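Local coordinates for protein carbohydrate kinase (Agrobacterium tumefaciens, PDB 2NWH) that is a pfkB-family (ribokinase-like) carbohydrate kinase that probably transfers phosphate from a nucleotide to a sugar or similar small substrate, at residues P84-T96 and A108-R122. Numbering follows the deposited sequence.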
ATOM      1  N   PRO A  84       7.985  10.765 -11.866  1.00 17.24           N
ATOM      2  CA  PRO A  84       7.379  11.599 -10.827  1.00 17.19           C
ATOM      3  C   PRO A  84       6.630  12.800 -11.377  1.00 17.25           C
ATOM      4  O   PRO A  84       6.944  13.320 -12.486  1.00 17.62           O
ATOM      5  CB  PRO A  84       8.593  12.050  -9.996  1.00 17.24           C
ATOM      6  CG  PRO A  84       9.709  12.121 -11.032  1.00 18.03           C
ATOM      7  CD  PRO A  84       9.457  10.933 -11.934  1.00 17.71           C
ATOM      8  N   PHE A  85       5.636  13.252 -10.611  1.00 18.08           N
ATOM      9  CA  PHE A  85       4.972  14.547 -10.880  1.00 17.30           C
ATOM     10  C   PHE A  85       5.802  15.615 -10.160  1.00 16.70           C
ATOM     11  O   PHE A  85       5.518  15.997  -9.029  1.00 16.51           O
ATOM     12  CB  PHE A  85       3.492  14.545 -10.430  1.00 17.32           C
ATOM     13  CG  PHE A  85       2.575  15.410 -11.307  1.00 19.13           C
ATOM     14  CD1 PHE A  85       1.363  14.902 -11.774  1.00 19.11           C
ATOM     15  CD2 PHE A  85       2.949  16.709 -11.672  1.00 20.84           C
ATOM     16  CE1 PHE A  85       0.504  15.662 -12.604  1.00 20.56           C
ATOM     17  CE2 PHE A  85       2.098  17.502 -12.471  1.00 20.49           C
ATOM     18  CZ  PHE A  85       0.876  16.977 -12.958  1.00 21.21           C
ATOM     19  N   THR A  86       6.861  16.075 -10.818  1.00 17.39           N
ATOM     20  CA  THR A  86       7.911  16.928 -10.182  1.00 18.46           C
ATOM     21  C   THR A  86       7.521  18.385 -10.093  1.00 18.35           C
ATOM     22  O   THR A  86       7.067  18.981 -11.112  1.00 17.79           O
ATOM     23  CB  THR A  86       9.250  16.835 -10.987  1.00 17.99           C
ATOM     24  OG1 THR A  86       9.656  15.462 -11.023  1.00 19.71           O
ATOM     25  CG2 THR A  86      10.375  17.662 -10.363  1.00 17.87           C
ATOM     26  N   PHE A  87       7.698  18.968  -8.894  1.00 17.70           N
ATOM     27  CA  PHE A  87       7.523  20.414  -8.667  1.00 18.86           C
ATOM     28  C   PHE A  87       8.821  20.963  -8.134  1.00 18.13           C
ATOM     29  O   PHE A  87       9.141  20.806  -6.957  1.00 17.88           O
ATOM     30  CB  PHE A  87       6.372  20.718  -7.705  1.00 18.16           C
ATOM     31  CG  PHE A  87       5.082  20.176  -8.187  1.00 19.79           C
ATOM     32  CD1 PHE A  87       4.324  20.894  -9.116  1.00 21.13           C
ATOM     33  CD2 PHE A  87       4.651  18.921  -7.759  1.00 19.01           C
ATOM     34  CE1 PHE A  87       3.106  20.378  -9.627  1.00 23.36           C
ATOM     35  CE2 PHE A  87       3.408  18.386  -8.237  1.00 18.55           C
ATOM     36  CZ  PHE A  87       2.665  19.119  -9.182  1.00 21.89           C
ATOM     37  N   LEU A  88       9.602  21.526  -9.052  1.00 18.34           N
ATOM     38  CA  LEU A  88      11.019  21.783  -8.797  1.00 19.21           C
ATOM     39  C   LEU A  88      11.253  22.753  -7.647  1.00 20.18           C
ATOM     40  O   LEU A  88      12.246  22.604  -6.886  1.00 21.21           O
ATOM     41  CB  LEU A  88      11.702  22.278 -10.079  1.00 19.47           C
ATOM     42  CG  LEU A  88      11.979  21.164 -11.098  1.00 19.77           C
ATOM     43  CD1 LEU A  88      12.620  21.829 -12.358  1.00 21.26           C
ATOM     44  CD2 LEU A  88      12.937  20.086 -10.501  1.00 19.71           C
ATOM     45  N   ASP A  89      10.314  23.682  -7.465  1.00 19.64           N
ATOM     46  CA  ASP A  89      10.337  24.647  -6.339  1.00 21.04           C
ATOM     47  C   ASP A  89       9.971  24.063  -4.960  1.00 21.35           C
ATOM     48  O   ASP A  89      10.093  24.741  -3.937  1.00 21.52           O
ATOM     49  CB  ASP A  89       9.379  25.818  -6.626  1.00 21.77           C
ATOM     50  CG  ASP A  89       7.944  25.369  -6.888  1.00 24.98           C
ATOM     51  OD1 ASP A  89       7.736  24.484  -7.758  1.00 27.10           O
ATOM     52  OD2 ASP A  89       7.003  25.916  -6.237  1.00 28.26           O
ATOM     53  N   ARG A  90       9.505  22.821  -4.905  1.00 20.76           N
ATOM     54  CA  ARG A  90       8.948  22.291  -3.648  1.00 19.59           C
ATOM     55  C   ARG A  90       9.773  21.166  -3.064  1.00 19.24           C
ATOM     56  O   ARG A  90      10.712  20.643  -3.711  1.00 18.55           O
ATOM     57  CB  ARG A  90       7.510  21.800  -3.837  1.00 19.64           C
ATOM     58  CG  ARG A  90       6.473  22.871  -4.343  1.00 22.63           C
ATOM     59  CD  ARG A  90       5.984  23.791  -3.205  1.00 23.21           C
ATOM     60  NE  ARG A  90       5.564  22.981  -2.037  1.00 29.70           N
ATOM     61  CZ  ARG A  90       4.285  22.725  -1.723  1.00 29.23           C
ATOM     62  NH1 ARG A  90       3.309  23.270  -2.455  1.00 31.51           N
ATOM     63  NH2 ARG A  90       3.976  21.967  -0.670  1.00 25.79           N
ATOM     64  N   ARG A  91       9.444  20.818  -1.819  1.00 18.71           N
ATOM     65  CA  ARG A  91      10.127  19.710  -1.118  1.00 19.99           C
ATOM     66  C   ARG A  91       9.309  18.421  -1.221  1.00 18.88           C
ATOM     67  O   ARG A  91       8.089  18.466  -1.144  1.00 18.50           O
ATOM     68  CB  ARG A  91      10.307  20.046   0.363  1.00 21.24           C
ATOM     69  CG  ARG A  91      11.326  21.148   0.630  1.00 24.21           C
ATOM     70  CD  ARG A  91      12.754  20.706   0.273  1.00 35.18           C
ATOM     71  NE  ARG A  91      13.164  19.533   1.061  1.00 43.12           N
ATOM     72  CZ  ARG A  91      14.371  18.983   1.056  1.00 43.55           C
ATOM     73  NH1 ARG A  91      15.337  19.499   0.308  1.00 48.99           N
ATOM     74  NH2 ARG A  91      14.619  17.924   1.812  1.00 47.34           N
ATOM     75  N   THR A  92      10.007  17.295  -1.327  1.00 19.00           N
ATOM     76  CA  THR A  92       9.385  15.973  -1.363  1.00 19.51           C
ATOM     77  C   THR A  92       8.744  15.690   0.016  1.00 18.36           C
ATOM     78  O   THR A  92       9.306  16.053   1.078  1.00 19.25           O
ATOM     79  CB  THR A  92      10.471  14.920  -1.779  1.00 19.36           C
ATOM     80  OG1 THR A  92      10.941  15.208  -3.117  1.00 18.01           O
ATOM     81  CG2 THR A  92       9.984  13.478  -1.666  1.00 19.06           C
ATOM     82  N   PRO A  93       7.528  15.120   0.040  1.00 19.37           N
ATOM     83  CA  PRO A  93       6.918  14.821   1.347  1.00 18.00           C
ATOM     84  C   PRO A  93       7.869  14.001   2.250  1.00 18.03           C
ATOM     85  O   PRO A  93       8.678  13.219   1.754  1.00 17.49           O
ATOM     86  CB  PRO A  93       5.720  13.933   0.993  1.00 19.75           C
ATOM     87  CG  PRO A  93       5.349  14.351  -0.450  1.00 18.76           C
ATOM     88  CD  PRO A  93       6.645  14.755  -1.108  1.00 19.52           C
ATOM     89  N   SER A  94       7.733  14.163   3.558  1.00 17.24           N
ATOM     90  CA  SER A  94       8.652  13.502   4.519  1.00 17.74           C
ATOM     91  C   SER A  94       7.921  13.097   5.761  1.00 17.58           C
ATOM     92  O   SER A  94       6.955  13.755   6.156  1.00 18.10           O
ATOM     93  CB  SER A  94       9.822  14.428   4.869  1.00 18.26           C
ATOM     94  OG  SER A  94       9.354  15.603   5.504  1.00 20.37           O
ATOM     95  N   TYR A  95       8.328  11.959   6.342  1.00 16.04           N
ATOM     96  CA  TYR A  95       7.942  11.529   7.677  1.00 15.93           C
ATOM     97  C   TYR A  95       9.260  11.496   8.515  1.00 15.61           C
ATOM     98  O   TYR A  95      10.199  10.785   8.179  1.00 14.50           O
ATOM     99  CB  TYR A  95       7.277  10.125   7.600  1.00 17.77           C
ATOM    100  CG  TYR A  95       6.991   9.534   8.944  1.00 18.85           C
ATOM    101  CD1 TYR A  95       5.819   9.876   9.652  1.00 19.83           C
ATOM    102  CD2 TYR A  95       7.898   8.653   9.535  1.00 18.86           C
ATOM    103  CE1 TYR A  95       5.555   9.369  10.909  1.00 21.67           C
ATOM    104  CE2 TYR A  95       7.649   8.145  10.797  1.00 21.46           C
ATOM    105  CZ  TYR A  95       6.470   8.490  11.465  1.00 23.72           C
ATOM    106  OH  TYR A  95       6.272   7.948  12.711  1.00 27.31           O
ATOM    107  N   THR A  96       9.327  12.282   9.583  1.00 13.91           N
ATOM    108  CA  THR A  96      10.549  12.384  10.397  1.00 15.96           C
ATOM    109  C   THR A  96      10.226  11.968  11.823  1.00 16.29           C
ATOM    110  O   THR A  96       9.351  12.551  12.426  1.00 17.09           O
ATOM    111  CB  THR A  96      11.034  13.836  10.380  1.00 15.64           C
ATOM    112  OG1 THR A  96      11.235  14.248   9.017  1.00 14.79           O
ATOM    113  CG2 THR A  96      12.327  13.996  11.231  1.00 16.49           C
ATOM    114  N   ALA A 108       6.870  12.273  16.050  1.00 17.15           N
ATOM    115  CA  ALA A 108       7.133  12.243  14.626  1.00 16.84           C
ATOM    116  C   ALA A 108       6.361  13.391  13.991  1.00 16.63           C
ATOM    117  O   ALA A 108       5.307  13.817  14.501  1.00 16.53           O
ATOM    118  CB  ALA A 108       6.715  10.902  14.016  1.00 17.56           C
ATOM    119  N   LEU A 109       6.937  13.926  12.930  1.00 15.95           N
ATOM    120  CA  LEU A 109       6.354  15.011  12.171  1.00 17.58           C
ATOM    121  C   LEU A 109       6.209  14.568  10.693  1.00 16.60           C
ATOM    122  O   LEU A 109       7.196  14.148  10.037  1.00 17.12           O
ATOM    123  CB  LEU A 109       7.259  16.242  12.210  1.00 17.77           C
ATOM    124  CG  LEU A 109       6.647  17.618  12.070  1.00 21.75           C
ATOM    125  CD1 LEU A 109       5.640  17.783  13.186  1.00 22.24           C
ATOM    126  CD2 LEU A 109       7.733  18.675  12.230  1.00 24.81           C
ATOM    127  N   ALA A 110       4.990  14.665  10.196  1.00 17.18           N
ATOM    128  CA  ALA A 110       4.679  14.337   8.786  1.00 16.98           C
ATOM    129  C   ALA A 110       4.396  15.625   8.035  1.00 17.11           C
ATOM    130  O   ALA A 110       3.565  16.430   8.450  1.00 15.41           O
ATOM    131  CB  ALA A 110       3.495  13.371   8.689  1.00 17.66           C
ATOM    132  N   ASP A 111       5.104  15.818   6.926  1.00 17.92           N
ATOM    133  CA  ASP A 111       4.784  16.880   5.988  1.00 19.12           C
ATOM    134  C   ASP A 111       4.326  16.263   4.660  1.00 17.90           C
ATOM    135  O   ASP A 111       5.144  15.929   3.819  1.00 18.29           O
ATOM    136  CB  ASP A 111       6.022  17.769   5.760  1.00 18.92           C
ATOM    137  CG  ASP A 111       5.783  18.852   4.695  1.00 24.02           C
ATOM    138  OD1 ASP A 111       4.604  19.230   4.408  1.00 24.85           O
ATOM    139  OD2 ASP A 111       6.790  19.265   4.094  1.00 29.64           O
ATOM    140  N   MET A 112       3.024  16.135   4.474  1.00 18.31           N
ATOM    141  CA  MET A 112       2.489  15.471   3.294  1.00 19.25           C
ATOM    142  C   MET A 112       1.788  16.461   2.316  1.00 20.23           C
ATOM    143  O   MET A 112       1.060  16.021   1.422  1.00 19.78           O
ATOM    144  CB  MET A 112       1.506  14.379   3.706  1.00 19.22           C
ATOM    145  CG  MET A 112       2.091  13.217   4.559  1.00 21.91           C
ATOM    146  SD  MET A 112       3.356  12.269   3.696  1.00 15.14           S
ATOM    147  CE  MET A 112       4.652  12.356   4.828  1.00 25.96           C
ATOM    148  N   ASP A 113       1.996  17.774   2.503  1.00 20.04           N
ATOM    149  CA  ASP A 113       1.240  18.769   1.769  1.00 20.35           C
ATOM    150  C   ASP A 113       1.438  18.693   0.272  1.00 18.56           C
ATOM    151  O   ASP A 113       0.543  19.104  -0.472  1.00 17.25           O
ATOM    152  CB  ASP A 113       1.572  20.199   2.218  1.00 21.17           C
ATOM    153  CG  ASP A 113       1.137  20.493   3.673  1.00 25.88           C
ATOM    154  OD1 ASP A 113       0.205  19.834   4.228  1.00 27.51           O
ATOM    155  OD2 ASP A 113       1.732  21.419   4.239  1.00 28.85           O
ATOM    156  N   LEU A 114       2.599  18.221  -0.189  1.00 17.21           N
ATOM    157  CA  LEU A 114       2.819  18.190  -1.647  1.00 16.89           C
ATOM    158  C   LEU A 114       1.734  17.413  -2.382  1.00 17.84           C
ATOM    159  O   LEU A 114       1.415  17.761  -3.521  1.00 15.75           O
ATOM    160  CB  LEU A 114       4.208  17.671  -2.011  1.00 16.91           C
ATOM    161  CG  LEU A 114       4.638  18.010  -3.452  1.00 16.66           C
ATOM    162  CD1 LEU A 114       4.873  19.546  -3.668  1.00 20.19           C
ATOM    163  CD2 LEU A 114       5.868  17.254  -3.806  1.00 17.13           C
ATOM    164  N   TYR A 115       1.156  16.379  -1.740  1.00 17.77           N
ATOM    165  CA  TYR A 115       0.096  15.557  -2.408  1.00 19.04           C
ATOM    166  C   TYR A 115      -1.131  16.374  -2.814  1.00 19.01           C
ATOM    167  O   TYR A 115      -1.851  16.005  -3.744  1.00 17.64           O
ATOM    168  CB  TYR A 115      -0.338  14.358  -1.522  1.00 18.65           C
ATOM    169  CG  TYR A 115       0.815  13.411  -1.200  1.00 20.83           C
ATOM    170  CD1 TYR A 115       1.767  13.122  -2.167  1.00 22.93           C
ATOM    171  CD2 TYR A 115       0.927  12.803   0.045  1.00 22.90           C
ATOM    172  CE1 TYR A 115       2.841  12.261  -1.918  1.00 24.56           C
ATOM    173  CE2 TYR A 115       2.014  11.928   0.320  1.00 23.46           C
ATOM    174  CZ  TYR A 115       2.964  11.685  -0.687  1.00 22.26           C
ATOM    175  OH  TYR A 115       4.014  10.827  -0.512  1.00 24.88           O
ATOM    176  N   LYS A 116      -1.375  17.472  -2.108  1.00 19.67           N
ATOM    177  CA  LYS A 116      -2.499  18.376  -2.438  1.00 19.81           C
ATOM    178  C   LYS A 116      -2.365  18.987  -3.820  1.00 19.73           C
ATOM    179  O   LYS A 116      -3.365  19.444  -4.365  1.00 19.07           O
ATOM    180  CB  LYS A 116      -2.633  19.519  -1.417  1.00 19.61           C
ATOM    181  CG  LYS A 116      -2.713  18.999   0.024  1.00 24.63           C
ATOM    182  CD  LYS A 116      -2.982  20.110   1.004  1.00 30.62           C
ATOM    183  CE  LYS A 116      -3.460  19.509   2.295  1.00 33.86           C
ATOM    184  NZ  LYS A 116      -2.284  19.117   3.097  1.00 40.28           N
ATOM    185  N   LEU A 117      -1.151  18.982  -4.384  1.00 18.79           N
ATOM    186  CA  LEU A 117      -0.937  19.503  -5.749  1.00 19.87           C
ATOM    187  C   LEU A 117      -1.394  18.540  -6.827  1.00 19.72           C
ATOM    188  O   LEU A 117      -1.538  18.932  -7.995  1.00 19.52           O
ATOM    189  CB  LEU A 117       0.533  19.847  -5.986  1.00 19.94           C
ATOM    190  CG  LEU A 117       1.120  20.981  -5.124  1.00 20.99           C
ATOM    191  CD1 LEU A 117       2.545  21.300  -5.594  1.00 22.64           C
ATOM    192  CD2 LEU A 117       0.280  22.235  -5.080  1.00 23.75           C
ATOM    193  N   PHE A 118      -1.632  17.287  -6.453  1.00 17.83           N
ATOM    194  CA  PHE A 118      -2.089  16.316  -7.437  1.00 18.87           C
ATOM    195  C   PHE A 118      -3.619  16.444  -7.556  1.00 18.90           C
ATOM    196  O   PHE A 118      -4.380  15.669  -6.993  1.00 19.92           O
ATOM    197  CB  PHE A 118      -1.643  14.889  -7.055  1.00 18.80           C
ATOM    198  CG  PHE A 118      -1.543  13.943  -8.244  1.00 19.77           C
ATOM    199  CD1 PHE A 118      -0.801  12.756  -8.136  1.00 19.56           C
ATOM    200  CD2 PHE A 118      -2.111  14.290  -9.493  1.00 19.54           C
ATOM    201  CE1 PHE A 118      -0.710  11.862  -9.217  1.00 20.89           C
ATOM    202  CE2 PHE A 118      -2.021  13.418 -10.585  1.00 20.30           C
ATOM    203  CZ  PHE A 118      -1.321  12.209 -10.446  1.00 17.04           C
ATOM    204  N   THR A 119      -4.048  17.460  -8.286  1.00 18.92           N
ATOM    205  CA  THR A 119      -5.462  17.827  -8.358  1.00 18.71           C
ATOM    206  C   THR A 119      -6.139  17.104  -9.536  1.00 18.85           C
ATOM    207  O   THR A 119      -5.455  16.488 -10.376  1.00 18.56           O
ATOM    208  CB  THR A 119      -5.601  19.313  -8.631  1.00 18.93           C
ATOM    209  OG1 THR A 119      -4.944  19.556  -9.866  1.00 19.83           O
ATOM    210  CG2 THR A 119      -4.960  20.146  -7.463  1.00 20.68           C
ATOM    211  N   PRO A 120      -7.495  17.104  -9.574  1.00 20.59           N
ATOM    212  CA  PRO A 120      -8.136  16.458 -10.750  1.00 20.54           C
ATOM    213  C   PRO A 120      -7.682  17.041 -12.074  1.00 20.40           C
ATOM    214  O   PRO A 120      -7.481  16.305 -13.036  1.00 20.77           O
ATOM    215  CB  PRO A 120      -9.621  16.704 -10.512  1.00 21.23           C
ATOM    216  CG  PRO A 120      -9.737  16.732  -9.022  1.00 20.78           C
ATOM    217  CD  PRO A 120      -8.512  17.579  -8.612  1.00 20.40           C
ATOM    218  N   ARG A 121      -7.491  18.356 -12.108  1.00 21.19           N
ATOM    219  CA  ARG A 121      -6.995  19.034 -13.304  1.00 21.94           C
ATOM    220  C   ARG A 121      -5.685  18.435 -13.767  1.00 20.67           C
ATOM    221  O   ARG A 121      -5.508  18.141 -14.947  1.00 21.43           O
ATOM    222  CB  ARG A 121      -6.833  20.509 -12.955  1.00 23.14           C
ATOM    223  CG  ARG A 121      -6.225  21.377 -13.990  1.00 27.31           C
ATOM    224  CD  ARG A 121      -6.595  22.826 -13.660  1.00 35.82           C
ATOM    225  NE  ARG A 121      -6.418  23.628 -14.854  1.00 42.49           N
ATOM    226  CZ  ARG A 121      -6.899  24.847 -15.044  1.00 43.92           C
ATOM    227  NH1 ARG A 121      -6.661  25.456 -16.193  1.00 47.36           N
ATOM    228  NH2 ARG A 121      -7.613  25.447 -14.106  1.00 44.80           N
ATOM    229  N   ARG A 122      -4.763  18.210 -12.835  1.00 19.67           N
ATOM    230  CA  ARG A 122      -3.481  17.634 -13.190  1.00 18.80           C
ATOM    231  C   ARG A 122      -3.582  16.161 -13.576  1.00 18.66           C
ATOM    232  O   ARG A 122      -2.830  15.699 -14.425  1.00 18.75           O
ATOM    233  CB  ARG A 122      -2.459  17.870 -12.067  1.00 18.01           C
ATOM    234  CG  ARG A 122      -2.035  19.357 -11.927  1.00 17.86           C
ATOM    235  CD  ARG A 122      -0.836  19.572 -11.050  1.00 19.11           C
ATOM    236  NE  ARG A 122      -0.473  20.988 -11.072  1.00 20.47           N
ATOM    237  CZ  ARG A 122      -0.611  21.876 -10.075  1.00 23.02           C
ATOM    238  NH1 ARG A 122      -1.076  21.544  -8.866  1.00 20.46           N
ATOM    239  NH2 ARG A 122      -0.252  23.131 -10.299  1.00 23.36           N
TER
HETATM  240  O   HOH W   1       0.651  21.749  -1.059  1.00 29.69           O
HETATM  241  O   HOH W   2       8.889  17.372   3.490  1.00 24.92           O
HETATM  242  O   HOH W   3       8.816  15.361   8.124  1.00 22.08           O
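Ser94 and Asp111 begin the pairing of an antiparallel beta hairpin, part of the small lid-like sheet that ribokinase-type folds set beside the main alpha/beta domain. The pairing illustrates how water links side-chain hydroxyls and a carboxylate to backbone carbonyls. Asp111 N donates to Ser94 O (2.9 Å), and Ser94 N returns the bond to Asp111 O; Thr96 and Leu109 repeat the exchange. With chi1 at 62°, Ser94 OG sits between its own N and carbonyl carbon and meets two waters: it donates to one, which in turn donates to Thr92 O and Asp111 OD2, and accepts from the other, which bonds Thr96 OG1 and donates to Leu109 O, already an acceptor for Thr96 N. Beyond the hairpin, carbon contacts and arginine groups share the contact. Pro93 CG lies over the Tyr115 ring, 3.9 Å from its centroid, while Tyr115 OH is satisfied by Ala12 N. Leu114 CD1 covers one face of the Arg90 guanidinium, whose NH2 bonds weakly (3.4 Å) to a water donating to Asp113 O (2.7 Å). Leu117 CD1 covers one face of Phe87. Phe85 turns its edge to the face of Phe118. Phe87 CE1 lies over one face of the Arg122 guanidinium, toward its rim; Arg122 NH1 donates to Leu117 O at 2.8 Å, on a lone pair and close to the guanidinium plane, which helps to hold the group's rotation.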